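Side-chain contacts in excinuclease ABC, subunit A. (Deinococcus radiodurans, PDB 2VF7), which binds DNA and zinc and hydrolyses ATP as an ABC-type UvrA protein, probably helping to recognise DNA damage for excision repair: residues E471-K474 and H475-E478; D712-E716 and V717-Y721. The protein carries 1 engineered substitution. All coordinates share one frame; numbering follows the deposited sequence.

Interaction 1 of 2, residues E471-K474 and H475-E478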
ATOM      1  N   GLU A 471       6.480  40.826  -9.342  1.00 64.17           N
ATOM      2  CA  GLU A 471       6.693  42.272  -9.450  1.00 64.79           C
ATOM      3  C   GLU A 471       6.173  43.097  -8.266  1.00 64.95           C
ATOM      4  O   GLU A 471       6.630  44.219  -8.040  1.00 65.24           O
ATOM      5  CB  GLU A 471       6.106  42.807 -10.767  1.00 65.18           C
ATOM      6  CG  GLU A 471       6.918  42.430 -12.020  1.00 66.61           C
ATOM      7  CD  GLU A 471       8.151  43.313 -12.230  1.00 68.11           C
ATOM      8  OE1 GLU A 471       7.994  44.536 -12.471  1.00 67.32           O
ATOM      9  OE2 GLU A 471       9.280  42.777 -12.160  1.00 69.26           O
ATOM     10  N   GLY A 472       5.221  42.542  -7.520  1.00 65.05           N
ATOM     11  CA  GLY A 472       4.637  43.229  -6.368  1.00 65.02           C
ATOM     12  C   GLY A 472       5.426  43.065  -5.079  1.00 64.89           C
ATOM     13  O   GLY A 472       5.093  43.672  -4.060  1.00 65.02           O
ATOM     14  N   LEU A 473       6.464  42.234  -5.120  1.00 64.56           N
ATOM     15  CA  LEU A 473       7.380  42.064  -3.992  1.00 64.60           C
ATOM     16  C   LEU A 473       8.238  43.333  -3.832  1.00 65.16           C
ATOM     17  O   LEU A 473       8.849  43.588  -2.789  1.00 65.50           O
ATOM     18  CB  LEU A 473       8.249  40.826  -4.228  1.00 64.44           C
ATOM     19  CG  LEU A 473       9.098  40.196  -3.120  1.00 64.11           C
ATOM     20  CD1 LEU A 473       8.255  39.693  -1.959  1.00 63.50           C
ATOM     21  CD2 LEU A 473       9.919  39.070  -3.691  1.00 63.55           C
ATOM     22  N   LYS A 474       8.245  44.132  -4.889  1.00 65.30           N
ATOM     23  CA  LYS A 474       8.979  45.379  -4.957  1.00 65.50           C
ATOM     24  C   LYS A 474       8.401  46.416  -3.979  1.00 65.69           C
ATOM     25  O   LYS A 474       9.024  47.453  -3.733  1.00 65.76           O
ATOM     26  CB  LYS A 474       8.939  45.864  -6.413  1.00 65.53           C
ATOM     27  CG  LYS A 474       9.553  47.209  -6.725  1.00 65.68           C
ATOM     28  CD  LYS A 474      10.020  47.288  -8.190  1.00 66.38           C
ATOM     29  CE  LYS A 474       9.068  46.604  -9.181  1.00 65.68           C
ATOM     30  NZ  LYS A 474       9.747  46.404 -10.500  1.00 65.83           N
ATOM     31  N   HIS A 475       7.234  46.117  -3.402  1.00 65.59           N
ATOM     32  CA  HIS A 475       6.572  47.027  -2.466  1.00 65.47           C
ATOM     33  C   HIS A 475       6.556  46.526  -1.012  1.00 65.28           C
ATOM     34  O   HIS A 475       5.892  47.110  -0.155  1.00 65.10           O
ATOM     35  CB  HIS A 475       5.146  47.322  -2.933  1.00 65.87           C
ATOM     36  CG  HIS A 475       5.060  47.935  -4.297  1.00 66.78           C
ATOM     37  ND1 HIS A 475       4.467  47.293  -5.364  1.00 67.70           N
ATOM     38  CD2 HIS A 475       5.474  49.138  -4.765  1.00 67.87           C
ATOM     39  CE1 HIS A 475       4.527  48.069  -6.432  1.00 68.19           C
ATOM     40  NE2 HIS A 475       5.136  49.194  -6.096  1.00 68.47           N
ATOM     41  N   VAL A 476       7.269  45.437  -0.737  1.00 65.45           N
ATOM     42  CA  VAL A 476       7.390  44.912   0.638  1.00 65.17           C
ATOM     43  C   VAL A 476       8.871  44.850   1.073  1.00 65.32           C
ATOM     44  O   VAL A 476       9.639  43.994   0.604  1.00 65.25           O
ATOM     45  CB  VAL A 476       6.522  43.603   0.887  1.00 65.17           C
ATOM     46  CG1 VAL A 476       5.962  43.035  -0.411  1.00 64.33           C
ATOM     47  CG2 VAL A 476       7.262  42.534   1.705  1.00 65.13           C
ATOM     48  N   PRO A 477       9.281  45.810   1.933  1.00 65.29           N
ATOM     49  CA  PRO A 477      10.676  46.097   2.286  1.00 65.13           C
ATOM     50  C   PRO A 477      11.277  45.192   3.366  1.00 65.01           C
ATOM     51  O   PRO A 477      12.492  45.178   3.547  1.00 64.79           O
ATOM     52  CB  PRO A 477      10.618  47.553   2.773  1.00 65.08           C
ATOM     53  CG  PRO A 477       9.168  47.999   2.593  1.00 65.14           C
ATOM     54  CD  PRO A 477       8.376  46.744   2.618  1.00 65.36           C
ATOM     55  N   GLU A 478      10.428  44.442   4.063  1.00 65.16           N
ATOM     56  CA  GLU A 478      10.863  43.436   5.041  1.00 65.31           C
ATOM     57  C   GLU A 478      11.369  42.161   4.344  1.00 64.95           C
ATOM     58  O   GLU A 478      11.960  41.283   4.978  1.00 65.18           O
ATOM     59  CB  GLU A 478       9.718  43.112   6.030  1.00 65.36           C
ATOM     60  CG  GLU A 478       8.473  42.460   5.385  1.00 65.92           C
ATOM     61  CD  GLU A 478       7.173  42.666   6.179  0.80 66.18           C
ATOM     62  OE1 GLU A 478       7.188  43.405   7.194  0.80 67.32           O
ATOM     63  OE2 GLU A 478       6.129  42.093   5.771  0.80 65.74           O
TER
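Val476 folds back on Leu473 where a short 3-10 segment runs out into loop, and two backbone hydrogen bonds of i to i+3 spacing close the turn. The firmer one runs from Val476 N to Leu473 O, 3.2 Å and almost straight at 168°. His475 N reaches Gly472 O more weakly, at 3.3 Å. One apolar contact accompanies these bonds, Val476 CG1 to Leu473 CD1 at 4.3 Å; the same methyl, Val476 CG1, sits beside the carbonyl oxygen Gly472 O at 3.8 Å. Leu473 is the buried residue here, its side chain turned to Tyr466, Leu450 and Leu485. The turn thus joins strand 464-468, the outermost antiparallel strand of a six-stranded ABC ATPase sheet, to helix 480-487; Leu473 packs against both, with Val476 adding a contact to Tyr466. Polar side chains occupy the outer surface. His475 has CG beside its own backbone N (chi1 -59°), which lays the imidazole obliquely over the turn, ND1 3.9 Å from Gly472 O. Lys474 leaves the backbone with CG anti to N, then bends at chi3 (39°), and the bend brings NZ back to Glu471. The resulting salt bridge, Lys474 NZ to Glu471 OE1, measures 3.2 Å and meets the carboxylate from above its plane. Phe486 of helix 480-487 also touches Glu471 and takes a cation-pi contact from Lys474.

Interaction 2 of 2, residues D712-E716 and V717-Y721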
ATOM      1  N   ASP A 712      28.983  28.242  19.449  1.00 56.83           N
ATOM      2  CA  ASP A 712      29.329  29.510  18.801  1.00 56.66           C
ATOM      3  C   ASP A 712      29.564  29.350  17.291  1.00 56.64           C
ATOM      4  O   ASP A 712      29.088  30.174  16.499  1.00 56.98           O
ATOM      5  CB  ASP A 712      30.555  30.152  19.487  1.00 56.45           C
ATOM      6  CG  ASP A 712      30.696  31.640  19.185  1.00 56.74           C
ATOM      7  OD1 ASP A 712      29.755  32.415  19.472  1.00 56.67           O
ATOM      8  OD2 ASP A 712      31.765  32.042  18.665  1.00 57.95           O
ATOM      9  N   THR A 713      30.310  28.308  16.902  1.00 56.44           N
ATOM     10  CA  THR A 713      30.521  27.957  15.480  1.00 56.14           C
ATOM     11  C   THR A 713      29.217  27.536  14.771  1.00 55.53           C
ATOM     12  O   THR A 713      29.021  27.817  13.602  1.00 55.19           O
ATOM     13  CB  THR A 713      31.576  26.827  15.284  1.00 56.21           C
ATOM     14  OG1 THR A 713      31.192  25.658  16.041  1.00 57.57           O
ATOM     15  CG2 THR A 713      32.937  27.286  15.710  1.00 54.86           C
ATOM     16  N   LEU A 714      28.330  26.866  15.488  1.00 55.18           N
ATOM     17  CA  LEU A 714      27.017  26.531  14.938  1.00 55.00           C
ATOM     18  C   LEU A 714      26.159  27.753  14.732  1.00 55.39           C
ATOM     19  O   LEU A 714      25.292  27.773  13.873  1.00 55.65           O
ATOM     20  CB  LEU A 714      26.297  25.563  15.845  1.00 54.15           C
ATOM     21  CG  LEU A 714      26.878  24.163  15.861  1.00 53.41           C
ATOM     22  CD1 LEU A 714      26.253  23.408  17.019  1.00 50.92           C
ATOM     23  CD2 LEU A 714      26.612  23.444  14.516  1.00 50.55           C
ATOM     24  N   ARG A 715      26.410  28.783  15.525  1.00 56.39           N
ATOM     25  CA  ARG A 715      25.604  29.994  15.470  1.00 57.00           C
ATOM     26  C   ARG A 715      26.105  30.881  14.355  1.00 57.00           C
ATOM     27  O   ARG A 715      25.317  31.344  13.531  1.00 57.46           O
ATOM     28  CB  ARG A 715      25.617  30.706  16.819  1.00 57.02           C
ATOM     29  CG  ARG A 715      24.319  31.390  17.160  1.00 58.07           C
ATOM     30  CD  ARG A 715      24.327  31.938  18.591  1.00 60.41           C
ATOM     31  NE  ARG A 715      23.636  33.224  18.680  1.00 61.68           N
ATOM     32  CZ  ARG A 715      24.181  34.395  18.350  1.00 63.57           C
ATOM     33  NH1 ARG A 715      25.430  34.456  17.908  1.00 64.78           N
ATOM     34  NH2 ARG A 715      23.476  35.513  18.461  1.00 64.42           N
ATOM     35  N   GLU A 716      27.425  31.079  14.322  1.00 57.26           N
ATOM     36  CA  GLU A 716      28.129  31.797  13.253  1.00 57.01           C
ATOM     37  C   GLU A 716      27.807  31.298  11.835  1.00 56.95           C
ATOM     38  O   GLU A 716      27.873  32.060  10.859  1.00 57.50           O
ATOM     39  CB  GLU A 716      29.648  31.706  13.473  1.00 56.79           C
ATOM     40  CG  GLU A 716      30.219  32.747  14.426  1.00 57.15           C
ATOM     41  CD  GLU A 716      31.680  32.487  14.801  0.80 57.64           C
ATOM     42  OE1 GLU A 716      31.983  31.418  15.382  0.80 57.34           O
ATOM     43  OE2 GLU A 716      32.531  33.371  14.527  0.80 60.30           O
ATOM     44  N   VAL A 717      27.484  30.018  11.720  1.00 56.49           N
ATOM     45  CA  VAL A 717      27.361  29.368  10.417  1.00 56.07           C
ATOM     46  C   VAL A 717      25.876  29.344   9.943  1.00 56.06           C
ATOM     47  O   VAL A 717      25.561  28.922   8.822  1.00 56.22           O
ATOM     48  CB  VAL A 717      28.101  27.975  10.443  1.00 55.72           C
ATOM     49  CG1 VAL A 717      27.150  26.789  10.636  1.00 54.57           C
ATOM     50  CG2 VAL A 717      28.985  27.807   9.237  1.00 56.42           C
ATOM     51  N   GLY A 718      24.987  29.826  10.819  1.00 55.87           N
ATOM     52  CA  GLY A 718      23.594  30.123  10.478  1.00 55.43           C
ATOM     53  C   GLY A 718      22.523  29.216  11.066  1.00 55.42           C
ATOM     54  O   GLY A 718      21.352  29.337  10.693  1.00 56.20           O
ATOM     55  N   LEU A 719      22.902  28.337  11.992  1.00 54.21           N
ATOM     56  CA  LEU A 719      22.011  27.296  12.480  1.00 53.61           C
ATOM     57  C   LEU A 719      21.406  27.547  13.874  1.00 53.33           C
ATOM     58  O   LEU A 719      21.096  26.618  14.576  1.00 53.17           O
ATOM     59  CB  LEU A 719      22.726  25.938  12.478  1.00 53.34           C
ATOM     60  CG  LEU A 719      23.324  25.398  11.173  1.00 53.84           C
ATOM     61  CD1 LEU A 719      23.927  24.068  11.441  1.00 53.84           C
ATOM     62  CD2 LEU A 719      22.274  25.277  10.093  1.00 54.14           C
ATOM     63  N   GLY A 720      21.200  28.796  14.246  1.00 53.13           N
ATOM     64  CA  GLY A 720      20.705  29.112  15.563  1.00 52.87           C
ATOM     65  C   GLY A 720      19.314  28.579  15.840  1.00 53.32           C
ATOM     66  O   GLY A 720      18.919  28.456  16.991  1.00 52.86           O
ATOM     67  N   TYR A 721      18.576  28.259  14.778  1.00 53.45           N
ATOM     68  CA  TYR A 721      17.184  27.838  14.907  1.00 53.28           C
ATOM     69  C   TYR A 721      17.056  26.357  15.249  1.00 53.42           C
ATOM     70  O   TYR A 721      15.999  25.912  15.689  1.00 53.37           O
ATOM     71  CB  TYR A 721      16.377  28.218  13.639  1.00 53.57           C
ATOM     72  CG  TYR A 721      16.841  27.557  12.353  1.00 52.81           C
ATOM     73  CD1 TYR A 721      16.252  26.381  11.897  1.00 52.83           C
ATOM     74  CD2 TYR A 721      17.874  28.108  11.600  1.00 52.82           C
ATOM     75  CE1 TYR A 721      16.675  25.776  10.731  1.00 52.42           C
ATOM     76  CE2 TYR A 721      18.313  27.505  10.449  1.00 52.15           C
ATOM     77  CZ  TYR A 721      17.711  26.345  10.013  1.00 53.06           C
ATOM     78  OH  TYR A 721      18.153  25.759   8.848  1.00 53.48           O
TER
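Leu714 and Leu719 meet at their branch ends where helix 705-716 stops, Leu714 CD2 lying 4.1 Å from Leu719 CD1. Both side chains have CG beside the backbone N and CD1 anti to CA (chi2 -179° in Leu719), so Leu719 touches with its extended methyl and Leu714 with its other one, CD2; the two side chains cross obliquely. Their shared surroundings include Met602, while Leu719 also packs on Arg738 and Ile739 of helix 733-743. Leu719 CB sits 3.4 Å from Leu714 O, close beside the 3.1 Å bond that Leu719 N gives to this same oxygen. Val717 lies over the last turn: its CB is 3.3 Å from Thr713 O and its CG1 3.9 Å from Leu714 O. Its chi1 of 100° is away from the usual staggered values, and its N makes a weak bond to Thr713 O. The chain of Glu716, extended beyond CG, leads away from the turn to a salt bridge between OE2 and Lys778. Thr713 OG1 is hydrogen-bonded to Ala710 O and weakly to Ala742 O. At Gly718 phi turns positive (110°), a backbone shape in which a CB would press on the preceding carbonyl oxygen; Gly718 N bonds Arg715 O at 3.1 Å. Downstream, Tyr721 touches bound ADP, and its OH is hydrogen-bonded to Glu735. The positive-phi glycine, with paired amide bonds back into the last turn and leucines packed across it, is a Schellman motif, here ending a helix beside a nucleotide pocket of the ABC ATPase.

Overall arrangement
Both interactions are local turns that end helical backbone, but their settings differ. Interaction 1 is a surface contact about 36 Å from the centre of the chain, measured from its own centre, with one buried leucine beneath an outer layer of charged and polar side chains. Interaction 2 is partly buried, its centre about 24 Å from that of the chain, and more apolar, its leucines and valine packed inward while Glu716 forms a salt bridge with Lys778. They hold different elements: residues 471-478 link a sheet-edge strand to a helix, whereas 712-721 lead from a helix to a loop at bound ADP. The nearest atoms of the two are about 16 Å apart, without touching.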